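Local coordinates for protein ketosynthase (Streptomyces sp. MSC090213JE08, PDB 6KXD) that probably catalyses the decarboxylative condensation of a fatty acyl-ACP with malonyl-ACP to give a 3-oxoacyl-ACP, as part of a highly reducing type II polyketide synthase, at residues D98-R103 and V189-C194; Y175-G180 and L238-L243; A340-G345 and N390-F395; L344-C349 and A400-G405. One frame throughout, in Å; residues are numbered along the deposited sequence.

Overall arrangement
Three helix-on-strand contacts and one made largely by a loop arginine reach one large mixed sheet. Contact 1 is the outlying one, partly buried and centred about 21 Å from the centre of the chain; it alone brings in a charge, laid on aliphatic carbon. Contact 2, about 13 Å out, is wholly buried and apolar; its strand 234-242 is the sheet neighbour of strand 191-198 used by contact 1. Contacts 3 and 4 share helix 341-355 and use adjacent strands, 387-394 and 398-405. Contact 3, about 5 Å from the centre, is polar, with an amide hydrogen bond. Contact 4, about 9 Å out, returns to methyl packing and touches contact 2, so the interior holds both kinds.

Contact 1 of 4, residues D98-R103 and V189-C194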
loop_
_atom_site.group_PDB
_atom_site.type_symbol
_atom_site.label_atom_id
_atom_site.label_comp_id
_atom_site.label_asym_id
_atom_site.label_seq_id
_atom_site.Cartn_x
_atom_site.Cartn_y
_atom_site.Cartn_z
ATOM N N ASP A 98 14.761 19.924 -11.061
ATOM C CA ASP A 98 14.397 20.601 -12.309
ATOM C C ASP A 98 13.911 19.571 -13.337
ATOM O O ASP A 98 12.874 19.775 -13.966
ATOM C CB ASP A 98 15.556 21.437 -12.857
ATOM C CG ASP A 98 15.997 22.577 -11.957
ATOM O OD1 ASP A 98 15.150 23.095 -11.196
ATOM O OD2 ASP A 98 17.193 22.947 -12.031
ATOM N N ASP A 99 14.642 18.454 -13.473
ATOM C CA ASP A 99 14.327 17.357 -14.438
ATOM C C ASP A 99 13.026 16.636 -14.028
ATOM O O ASP A 99 12.326 16.050 -14.861
ATOM C CB ASP A 99 15.460 16.324 -14.501
ATOM C CG ASP A 99 16.874 16.898 -14.574
ATOM O OD1 ASP A 99 17.027 18.150 -14.619
ATOM O OD2 ASP A 99 17.821 16.091 -14.561
ATOM N N LEU A 100 12.744 16.642 -12.718
ATOM C CA LEU A 100 11.667 15.870 -12.137
ATOM C C LEU A 100 10.351 16.651 -12.200
ATOM O O LEU A 100 9.299 16.046 -12.407
ATOM C CB LEU A 100 12.033 15.533 -10.687
ATOM C CG LEU A 100 13.208 14.576 -10.515
ATOM C CD1 LEU A 100 13.766 14.647 -9.102
ATOM C CD2 LEU A 100 12.829 13.154 -10.872
ATOM N N GLY A 101 10.417 17.967 -11.949
ATOM C CA GLY A 101 9.230 18.849 -11.933
ATOM C C GLY A 101 8.465 18.758 -13.246
ATOM O O GLY A 101 7.247 18.947 -13.274
ATOM N N GLU A 102 9.212 18.435 -14.315
ATOM C CA GLU A 102 8.764 18.421 -15.706
ATOM C C GLU A 102 8.073 17.096 -16.044
ATOM O O GLU A 102 7.366 17.016 -17.048
ATOM C CB GLU A 102 9.951 18.596 -16.668
ATOM C CG GLU A 102 10.291 20.040 -17.009
ATOM C CD GLU A 102 9.090 20.922 -17.305
ATOM O OE1 GLU A 102 8.489 21.437 -16.338
ATOM O OE2 GLU A 102 8.746 21.069 -18.494
ATOM N N ARG A 103 8.298 16.063 -15.227
ATOM C CA ARG A 103 7.916 14.722 -15.595
ATOM C C ARG A 103 6.670 14.286 -14.818
ATOM O O ARG A 103 6.526 14.532 -13.615
ATOM C CB ARG A 103 9.098 13.769 -15.399
ATOM C CG ARG A 103 9.742 13.347 -16.710
ATOM C CD ARG A 103 11.255 13.308 -16.660
ATOM N NE ARG A 103 11.658 12.086 -17.324
ATOM C CZ ARG A 103 12.703 11.353 -16.974
ATOM N NH1 ARG A 103 13.757 11.929 -16.423
ATOM N NH2 ARG A 103 12.675 10.045 -17.158
ATOM N N VAL A 189 3.847 7.011 -18.007
ATOM C CA VAL A 189 4.897 7.726 -17.365
ATOM C C VAL A 189 6.198 7.100 -17.822
ATOM O O VAL A 189 6.198 5.951 -18.210
ATOM C CB VAL A 189 4.792 7.679 -15.823
ATOM C CG1 VAL A 189 3.504 8.337 -15.338
ATOM C CG2 VAL A 189 4.930 6.259 -15.297
ATOM N N ASP A 190 7.275 7.879 -17.749
ATOM C CA ASP A 190 8.577 7.453 -18.171
ATOM C C ASP A 190 9.475 7.286 -16.951
ATOM O O ASP A 190 10.626 6.869 -17.068
ATOM C CB ASP A 190 9.166 8.441 -19.181
ATOM C CG ASP A 190 8.675 8.182 -20.593
ATOM O OD1 ASP A 190 7.455 7.974 -20.757
ATOM O OD2 ASP A 190 9.516 8.169 -21.520
ATOM N N ILE A 191 8.950 7.617 -15.776
ATOM C CA ILE A 191 9.756 7.578 -14.581
ATOM C C ILE A 191 8.894 7.200 -13.376
ATOM O O ILE A 191 7.737 7.596 -13.258
ATOM C CB ILE A 191 10.471 8.916 -14.336
ATOM C CG1 ILE A 191 11.498 8.795 -13.211
ATOM C CG2 ILE A 191 9.480 10.013 -14.054
ATOM C CD1 ILE A 191 12.451 9.950 -13.164
ATOM N N ALA A 192 9.505 6.417 -12.498
ATOM C CA ALA A 192 8.875 5.944 -11.267
ATOM C C ALA A 192 9.947 5.874 -10.166
ATOM O O ALA A 192 11.041 5.347 -10.390
ATOM C CB ALA A 192 8.280 4.599 -11.540
ATOM N N LEU A 193 9.669 6.495 -9.028
ATOM C CA LEU A 193 10.442 6.354 -7.824
ATOM C C LEU A 193 9.719 5.343 -6.941
ATOM O O LEU A 193 8.642 5.619 -6.423
ATOM C CB LEU A 193 10.566 7.695 -7.093
ATOM C CG LEU A 193 10.979 8.873 -7.979
ATOM C CD1 LEU A 193 11.172 10.141 -7.150
ATOM C CD2 LEU A 193 12.227 8.514 -8.749
ATOM N N CYS A 194 10.338 4.183 -6.785
ATOM C CA CYS A 194 9.697 3.078 -6.173
ATOM C C CYS A 194 10.566 2.526 -5.051
ATOM O O CYS A 194 11.748 2.419 -5.188
ATOM C CB CYS A 194 9.522 1.967 -7.177
ATOM S SG CYS A 194 8.631 2.553 -8.630
#
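R103 lays its guanidinium over CD1 of I191, joining the loop after helix 97-101 to the start of strand 191-198, in the sheet of the N-terminal ketoacyl-synthase domain. The methyl CD1 of I191 stands 3.7 Å above the guanidinium plane of R103, displaced toward its rim, while R103 NH2 comes within 3.8 Å of I191 CB. Nearer the backbone, R103 CB approaches I191 CG2 at 4.0 Å, and the two side chains cross at about a right angle. The arginine chain bends at chi2 and chi3, bringing one face of the guanidinium over I191 CD1. I191 has CG1 anti to the backbone N (chi1 -170°) and continues extended, which projects CD1 far enough to meet a second partner as well: L100 CD2 of the helix, 4.0 Å away. D190 O lies near the guanidinium plane, at its edge, but 3.8 Å from R103 NH2, without a hydrogen bond.

The charge is answered elsewhere. R103 NH2 forms a salt bridge with E241 on the adjacent strand 234-242, whereas the carboxylate of D190 stays 5.7 Å from R103 NH2 (measured to OD2) and bonds to the hydroxyl of S242. A leucine in place of R103 would probably leave E241 without this cationic mate and I191 without the flat group lying across it. The contact thus illustrates how a loop arginine beside a sheet can serve two environments: apolar carbon takes its face, and a carboxylate from a neighbouring strand takes its charged end.

Contact 2 of 4, residues Y175-G180 and L238-L243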
loop_
_atom_site.group_PDB
_atom_site.type_symbol
_atom_site.label_atom_id
_atom_site.label_comp_id
_atom_site.label_asym_id
_atom_site.label_seq_id
_atom_site.Cartn_x
_atom_site.Cartn_y
_atom_site.Cartn_z
ATOM N N TYR A 175 6.208 -4.914 -4.612
ATOM C CA TYR A 175 4.942 -4.434 -5.209
ATOM C C TYR A 175 5.151 -3.078 -5.862
ATOM O O TYR A 175 4.620 -2.795 -6.955
ATOM C CB TYR A 175 3.848 -4.240 -4.185
ATOM C CG TYR A 175 3.058 -5.470 -3.853
ATOM C CD1 TYR A 175 3.617 -6.511 -3.130
ATOM C CD2 TYR A 175 1.732 -5.559 -4.221
ATOM C CE1 TYR A 175 2.859 -7.618 -2.799
ATOM C CE2 TYR A 175 0.963 -6.644 -3.878
ATOM C CZ TYR A 175 1.530 -7.679 -3.160
ATOM O OH TYR A 175 0.730 -8.747 -2.851
ATOM N N SER A 176 5.891 -2.231 -5.150
ATOM C CA SER A 176 6.069 -0.838 -5.568
ATOM C C SER A 176 6.909 -0.771 -6.848
ATOM O O SER A 176 6.580 -0.024 -7.756
ATOM C CB SER A 176 6.667 -0.025 -4.423
ATOM O OG SER A 176 5.759 0.104 -3.338
ATOM N N VAL A 177 8.015 -1.536 -6.901
ATOM C CA VAL A 177 8.865 -1.599 -8.062
ATOM C C VAL A 177 8.049 -2.140 -9.240
ATOM O O VAL A 177 8.108 -1.607 -10.344
ATOM C CB VAL A 177 10.124 -2.458 -7.798
ATOM C CG1 VAL A 177 10.891 -2.714 -9.071
ATOM C CG2 VAL A 177 11.052 -1.841 -6.759
ATOM N N GLY A 178 7.281 -3.197 -8.986
ATOM C CA GLY A 178 6.431 -3.796 -9.990
ATOM C C GLY A 178 5.410 -2.808 -10.526
ATOM O O GLY A 178 5.185 -2.722 -11.734
ATOM N N TYR A 179 4.845 -1.986 -9.632
ATOM C CA TYR A 179 3.902 -0.985 -10.050
ATOM C C TYR A 179 4.585 0.067 -10.915
ATOM O O TYR A 179 4.033 0.529 -11.927
ATOM C CB TYR A 179 3.210 -0.317 -8.864
ATOM C CG TYR A 179 2.094 0.590 -9.310
ATOM C CD1 TYR A 179 1.133 0.131 -10.206
ATOM C CD2 TYR A 179 2.038 1.914 -8.925
ATOM C CE1 TYR A 179 0.097 0.947 -10.638
ATOM C CE2 TYR A 179 0.993 2.733 -9.335
ATOM C CZ TYR A 179 0.025 2.248 -10.199
ATOM O OH TYR A 179 -1.011 3.025 -10.624
ATOM N N GLY A 180 5.784 0.460 -10.518
ATOM C CA GLY A 180 6.578 1.353 -11.360
ATOM C C GLY A 180 6.771 0.745 -12.732
ATOM O O GLY A 180 6.645 1.411 -13.718
ATOM N N LEU A 238 14.266 3.169 -5.598
ATOM C CA LEU A 238 14.803 2.870 -6.880
ATOM C C LEU A 238 14.213 3.846 -7.890
ATOM O O LEU A 238 13.007 4.096 -7.889
ATOM C CB LEU A 238 14.455 1.434 -7.267
ATOM C CG LEU A 238 15.065 0.347 -6.383
ATOM C CD1 LEU A 238 14.196 0.105 -5.159
ATOM C CD2 LEU A 238 15.242 -0.945 -7.157
ATOM N N VAL A 239 15.078 4.418 -8.737
ATOM C CA VAL A 239 14.599 5.145 -9.902
ATOM C C VAL A 239 14.444 4.156 -11.055
ATOM O O VAL A 239 15.452 3.552 -11.510
ATOM C CB VAL A 239 15.523 6.323 -10.282
ATOM C CG1 VAL A 239 14.937 7.103 -11.452
ATOM C CG2 VAL A 239 15.778 7.236 -9.094
ATOM N N LEU A 240 13.197 4.004 -11.524
ATOM C CA LEU A 240 12.860 3.264 -12.687
ATOM C C LEU A 240 12.599 4.265 -13.809
ATOM O O LEU A 240 11.967 5.294 -13.570
ATOM C CB LEU A 240 11.589 2.437 -12.481
ATOM C CG LEU A 240 11.762 1.106 -11.758
ATOM C CD1 LEU A 240 12.147 1.329 -10.312
ATOM C CD2 LEU A 240 10.476 0.298 -11.853
ATOM N N GLU A 241 13.012 3.909 -15.019
ATOM C CA GLU A 241 12.883 4.788 -16.178
ATOM C C GLU A 241 12.691 3.955 -17.426
ATOM O O GLU A 241 13.232 2.858 -17.507
ATOM C CB GLU A 241 14.157 5.606 -16.374
ATOM C CG GLU A 241 14.208 6.878 -15.566
ATOM C CD GLU A 241 15.383 7.778 -15.941
ATOM O OE1 GLU A 241 16.386 7.767 -15.192
ATOM O OE2 GLU A 241 15.288 8.489 -16.979
ATOM N N SER A 242 11.911 4.467 -18.380
ATOM C CA SER A 242 11.820 3.773 -19.665
ATOM C C SER A 242 13.236 3.715 -20.235
ATOM O O SER A 242 14.007 4.642 -20.015
ATOM C CB SER A 242 10.877 4.441 -20.615
ATOM O OG SER A 242 11.402 5.682 -21.044
ATOM N N LEU A 243 13.595 2.603 -20.883
ATOM C CA LEU A 243 14.901 2.553 -21.567
ATOM C C LEU A 243 15.073 3.789 -22.468
ATOM O O LEU A 243 16.118 4.410 -22.459
ATOM C CB LEU A 243 15.023 1.264 -22.378
ATOM C CG LEU A 243 16.342 1.127 -23.147
ATOM C CD1 LEU A 243 17.521 1.197 -22.185
ATOM C CD2 LEU A 243 16.376 -0.168 -23.950
#
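From its CB, V177 of helix 172-185 divides between two leucines of strand 234-242, and each branch finds a different one. CG1, on the far side of the CA-CB bond from the backbone N (chi1 170°), approaches L240 CD2 at 4.1 Å. CG2, the branch beside the backbone N, reaches L238 CD1 at 4.0 Å. Both leucines cross the valine at about a right angle, so that methyl meets methyl at the ends of the chains and the shafts do not run alongside one another.

L240 goes deeper than L238. Its CD2 comes within 3.4 Å of V177 O and 3.8 Å of G180 C, resting on the helix backbone itself. G180 makes that approach possible, since a CB there would stand only 3.1 Å from L240 CD2. The two elements run nearly parallel, their short axes 9.4 Å apart at an angle of 20°, consistent with helix 172-185 being one of the buried helices of the thiolase fold. On the strand's flank, backbone bonds from L238 and L240 lead to C194 and A192. No hydrogen bond crosses between 175-180 and 238-243, so the contact depends on the shape of buried hydrocarbon and on a glycine whose lack of a side chain leaves room for L240 CD2.

Contact 3 of 4, residues A340-G345 and N390-F395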
loop_
_atom_site.group_PDB
_atom_site.type_symbol
_atom_site.label_atom_id
_atom_site.label_comp_id
_atom_site.label_asym_id
_atom_site.label_seq_id
_atom_site.Cartn_x
_atom_site.Cartn_y
_atom_site.Cartn_z
ATOM N N ALA A 340 10.625 -1.797 3.996
ATOM C CA ALA A 340 11.829 -1.537 3.224
ATOM C C ALA A 340 12.472 -2.833 2.718
ATOM O O ALA A 340 13.382 -2.793 1.881
ATOM C CB ALA A 340 12.794 -0.761 4.065
ATOM N N ALA A 341 12.050 -3.974 3.263
ATOM C CA ALA A 341 12.849 -5.167 3.131
ATOM C C ALA A 341 13.034 -5.526 1.670
ATOM O O ALA A 341 14.161 -5.652 1.239
ATOM C CB ALA A 341 12.300 -6.303 3.931
ATOM N N SER A 342 11.943 -5.633 0.900
ATOM C CA SER A 342 12.069 -6.084 -0.451
ATOM C C SER A 342 12.686 -4.998 -1.339
ATOM O O SER A 342 13.234 -5.321 -2.359
ATOM C CB SER A 342 10.732 -6.606 -1.016
ATOM O OG SER A 342 9.658 -5.708 -0.791
ATOM N N ALA A 343 12.569 -3.715 -0.950
ATOM C CA ALA A 343 13.141 -2.643 -1.713
ATOM C C ALA A 343 14.672 -2.668 -1.561
ATOM O O ALA A 343 15.384 -2.602 -2.567
ATOM C CB ALA A 343 12.587 -1.321 -1.283
ATOM N N LEU A 344 15.112 -2.805 -0.311
ATOM C CA LEU A 344 16.558 -2.994 0.023
ATOM C C LEU A 344 17.075 -4.286 -0.607
ATOM O O LEU A 344 18.124 -4.273 -1.206
ATOM C CB LEU A 344 16.771 -2.945 1.532
ATOM C CG LEU A 344 16.609 -1.552 2.138
ATOM C CD1 LEU A 344 16.563 -1.584 3.658
ATOM C CD2 LEU A 344 17.677 -0.589 1.608
ATOM N N GLY A 345 16.265 -5.348 -0.630
ATOM C CA GLY A 345 16.613 -6.562 -1.399
ATOM C C GLY A 345 16.756 -6.315 -2.882
ATOM O O GLY A 345 17.720 -6.803 -3.547
ATOM N N ASN A 390 14.214 -11.608 -6.786
ATOM C CA ASN A 390 14.058 -11.109 -5.458
ATOM C C ASN A 390 12.660 -11.456 -4.962
ATOM O O ASN A 390 11.684 -10.927 -5.479
ATOM C CB ASN A 390 14.235 -9.593 -5.447
ATOM C CG ASN A 390 14.191 -8.968 -4.072
ATOM O OD1 ASN A 390 14.902 -9.416 -3.160
ATOM N ND2 ASN A 390 13.403 -7.903 -3.937
ATOM N N ASN A 391 12.611 -12.292 -3.924
ATOM C CA ASN A 391 11.432 -12.800 -3.362
ATOM C C ASN A 391 10.971 -11.919 -2.212
ATOM O O ASN A 391 11.749 -11.313 -1.470
ATOM C CB ASN A 391 11.583 -14.193 -2.759
ATOM C CG ASN A 391 11.743 -15.294 -3.783
ATOM O OD1 ASN A 391 11.751 -15.061 -4.987
ATOM N ND2 ASN A 391 11.862 -16.514 -3.291
ATOM N N SER A 392 9.654 -11.951 -2.007
ATOM C CA SER A 392 9.105 -11.322 -0.875
ATOM C C SER A 392 7.728 -11.920 -0.657
ATOM O O SER A 392 7.036 -12.250 -1.617
ATOM C CB SER A 392 9.067 -9.826 -1.034
ATOM O OG SER A 392 7.996 -9.456 -1.893
ATOM N N SER A 393 7.428 -12.145 0.620
ATOM C CA SER A 393 6.191 -12.675 1.078
ATOM C C SER A 393 5.811 -11.816 2.266
ATOM O O SER A 393 6.683 -11.195 2.872
ATOM C CB SER A 393 6.282 -14.130 1.458
ATOM O OG SER A 393 6.580 -14.901 0.314
ATOM N N ALA A 394 4.517 -11.692 2.501
ATOM C CA ALA A 394 4.051 -10.868 3.559
ATOM C C ALA A 394 2.866 -11.556 4.201
ATOM O O ALA A 394 2.334 -12.512 3.651
ATOM C CB ALA A 394 3.709 -9.488 3.035
ATOM N N PHE A 395 2.449 -10.989 5.317
ATOM C CA PHE A 395 1.143 -11.286 5.931
ATOM C C PHE A 395 0.057 -11.078 4.871
ATOM O O PHE A 395 0.335 -10.504 3.792
ATOM C CB PHE A 395 0.916 -10.435 7.162
ATOM C CG PHE A 395 1.674 -10.871 8.387
ATOM C CD1 PHE A 395 2.672 -11.836 8.315
ATOM C CD2 PHE A 395 1.371 -10.310 9.620
ATOM C CE1 PHE A 395 3.328 -12.248 9.464
ATOM C CE2 PHE A 395 2.059 -10.701 10.761
ATOM C CZ PHE A 395 3.029 -11.665 10.675
#
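Helix 341-355 belongs to the buried helical layer of the thiolase fold, and its S342 and G345 meet N390 and S392 of strand 387-394, which runs antiparallel to it. N390 makes the one hydrogen bond of the contact: its ND2 donates to S342 O over 3.0 Å. The bond is bent, with an N-H...O angle of 137°, but it arrives in the carbonyl plane on a lone pair of S342 O. That acceptor is tilted somewhat out of the amide plane of N390. A chi1 of -176° extends N390 away from its own backbone N, the amide reaches across to the helix, and its OD1 lies 3.6 Å from G345 C. Glycine matters at this point, because a CB on G345 would collide with the amide oxygen.

Two residues along the strand, S392 CB meets S342 CB at 3.6 Å, while their hydroxyls serve other groups: S342 OG bonds to C170 O and N174 N, S392 OG to A400 O. The amide of N390 is likewise engaged further, ND2 with N174 OD1 and OD1 with S299 OG. Were an alanine here, S342 O is likely to lose its side-chain donor, N174 OD1 and the hydroxyl of S299 to lose this partner, and a gap to open beside G345. Buried polarity is therefore tolerated here because the amide is gripped at both its nitrogen and its oxygen.

Contact 4 of 4, residues L344-C349 and A400-G405; sequences LGAIAC and AVLILG
L402 and L404 project from the same face of strand 398-405 toward helix 341-355, a buried helix of the thiolase fold, and their first torsions differ. In L402 a chi1 of 172° turns CG away from the backbone N, and its CD2 touches A346 CB at 3.7 Å, one methyl against another. L404 instead holds CG beside its own backbone N (chi1 -60°), and its CD1 lies between A346 O, at 3.4 Å, and C349 CB, at 3.9 Å, fitting between two residues three apart in the helix. C349 meets the leucine through CB, its SG standing beside the backbone N (chi1 -72°).

A346 serves twice: its CB receives L402 CD2, and its backbone O is touched by L404 CD1. Helix and strand run nearly parallel, 9.5 Å apart between their short axes. I347 points away from this strand and packs on F15 and V17 of strand 10-19, so the helix is covered on another side by a further strand of the same sheet. L402 also divides its methyls, CD1 resting on V177 of helix 172-185, which links the two buried helices through a single leucine. N390 lies against A346 and C349 from the adjoining strand.

With no hydrogen bond from helix to strand in these segments, the union rests on dispersion and close fit: short residues on the helix let branched leucines on the strand approach the backbone.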
loop_
_atom_site.group_PDB
_atom_site.type_symbol
_atom_site.label_atom_id
_atom_site.label_comp_id
_atom_site.label_asym_id
_atom_site.label_seq_id
_atom_site.Cartn_x
_atom_site.Cartn_y
_atom_site.Cartn_z
ATOM N N LEU A 344 15.112 -2.805 -0.311
ATOM C CA LEU A 344 16.558 -2.994 0.023
ATOM C C LEU A 344 17.075 -4.286 -0.607
ATOM O O LEU A 344 18.124 -4.273 -1.206
ATOM C CB LEU A 344 16.771 -2.945 1.532
ATOM C CG LEU A 344 16.609 -1.552 2.138
ATOM C CD1 LEU A 344 16.563 -1.584 3.658
ATOM C CD2 LEU A 344 17.677 -0.589 1.608
ATOM N N GLY A 345 16.265 -5.348 -0.630
ATOM C CA GLY A 345 16.613 -6.562 -1.399
ATOM C C GLY A 345 16.756 -6.315 -2.882
ATOM O O GLY A 345 17.720 -6.803 -3.547
ATOM N N ALA A 346 15.791 -5.594 -3.469
ATOM C CA ALA A 346 15.859 -5.255 -4.866
ATOM C C ALA A 346 17.168 -4.520 -5.190
ATOM O O ALA A 346 17.753 -4.744 -6.253
ATOM C CB ALA A 346 14.662 -4.409 -5.272
ATOM N N ILE A 347 17.543 -3.558 -4.341
ATOM C CA ILE A 347 18.729 -2.763 -4.602
ATOM C C ILE A 347 19.954 -3.690 -4.518
ATOM O O ILE A 347 20.808 -3.663 -5.394
ATOM C CB ILE A 347 18.828 -1.552 -3.672
ATOM C CG1 ILE A 347 17.702 -0.569 -3.973
ATOM C CG2 ILE A 347 20.190 -0.859 -3.821
ATOM C CD1 ILE A 347 17.587 0.544 -2.963
ATOM N N ALA A 348 19.990 -4.530 -3.484
ATOM C CA ALA A 348 21.042 -5.518 -3.308
ATOM C C ALA A 348 21.170 -6.370 -4.577
ATOM O O ALA A 348 22.285 -6.588 -5.081
ATOM C CB ALA A 348 20.774 -6.328 -2.078
ATOM N N CYS A 349 20.024 -6.767 -5.143
ATOM C CA CYS A 349 19.949 -7.531 -6.383
ATOM C C CYS A 349 20.495 -6.757 -7.574
ATOM O O CYS A 349 21.177 -7.346 -8.432
ATOM C CB CYS A 349 18.530 -7.971 -6.696
ATOM S SG CYS A 349 18.012 -9.282 -5.582
ATOM N N ALA A 400 5.177 -11.189 -3.732
ATOM C CA ALA A 400 5.672 -10.464 -4.852
ATOM C C ALA A 400 7.124 -10.892 -5.114
ATOM O O ALA A 400 7.954 -10.847 -4.232
ATOM C CB ALA A 400 5.619 -8.980 -4.606
ATOM N N VAL A 401 7.384 -11.223 -6.365
ATOM C CA VAL A 401 8.684 -11.680 -6.826
ATOM C C VAL A 401 9.095 -10.795 -7.990
ATOM O O VAL A 401 8.304 -10.563 -8.917
ATOM C CB VAL A 401 8.605 -13.163 -7.225
ATOM C CG1 VAL A 401 9.954 -13.630 -7.737
ATOM C CG2 VAL A 401 8.103 -14.000 -6.066
ATOM N N LEU A 402 10.306 -10.240 -7.900
ATOM C CA LEU A 402 10.840 -9.327 -8.853
ATOM C C LEU A 402 12.067 -9.952 -9.519
ATOM O O LEU A 402 12.871 -10.566 -8.822
ATOM C CB LEU A 402 11.223 -8.060 -8.096
ATOM C CG LEU A 402 11.996 -6.995 -8.862
ATOM C CD1 LEU A 402 11.086 -6.283 -9.842
ATOM C CD2 LEU A 402 12.638 -6.009 -7.892
ATOM N N ILE A 403 12.143 -9.778 -10.836
ATOM C CA ILE A 403 13.246 -10.272 -11.657
ATOM C C ILE A 403 13.917 -9.066 -12.296
ATOM O O ILE A 403 13.280 -8.316 -13.065
ATOM C CB ILE A 403 12.803 -11.274 -12.735
ATOM C CG1 ILE A 403 11.879 -12.390 -12.235
ATOM C CG2 ILE A 403 14.030 -11.837 -13.436
ATOM C CD1 ILE A 403 12.450 -13.313 -11.198
ATOM N N LEU A 404 15.209 -8.917 -11.964
ATOM C CA LEU A 404 16.112 -7.956 -12.533
ATOM C C LEU A 404 17.143 -8.677 -13.412
ATOM O O LEU A 404 17.417 -9.857 -13.205
ATOM C CB LEU A 404 16.802 -7.225 -11.380
ATOM C CG LEU A 404 15.880 -6.458 -10.428
ATOM C CD1 LEU A 404 16.678 -5.800 -9.328
ATOM C CD2 LEU A 404 15.077 -5.421 -11.182
ATOM N N GLY A 405 17.691 -7.935 -14.377
ATOM C CA GLY A 405 18.653 -8.410 -15.352
ATOM C C GLY A 405 19.719 -7.373 -15.643
ATOM O O GLY A 405 19.533 -6.180 -15.360
#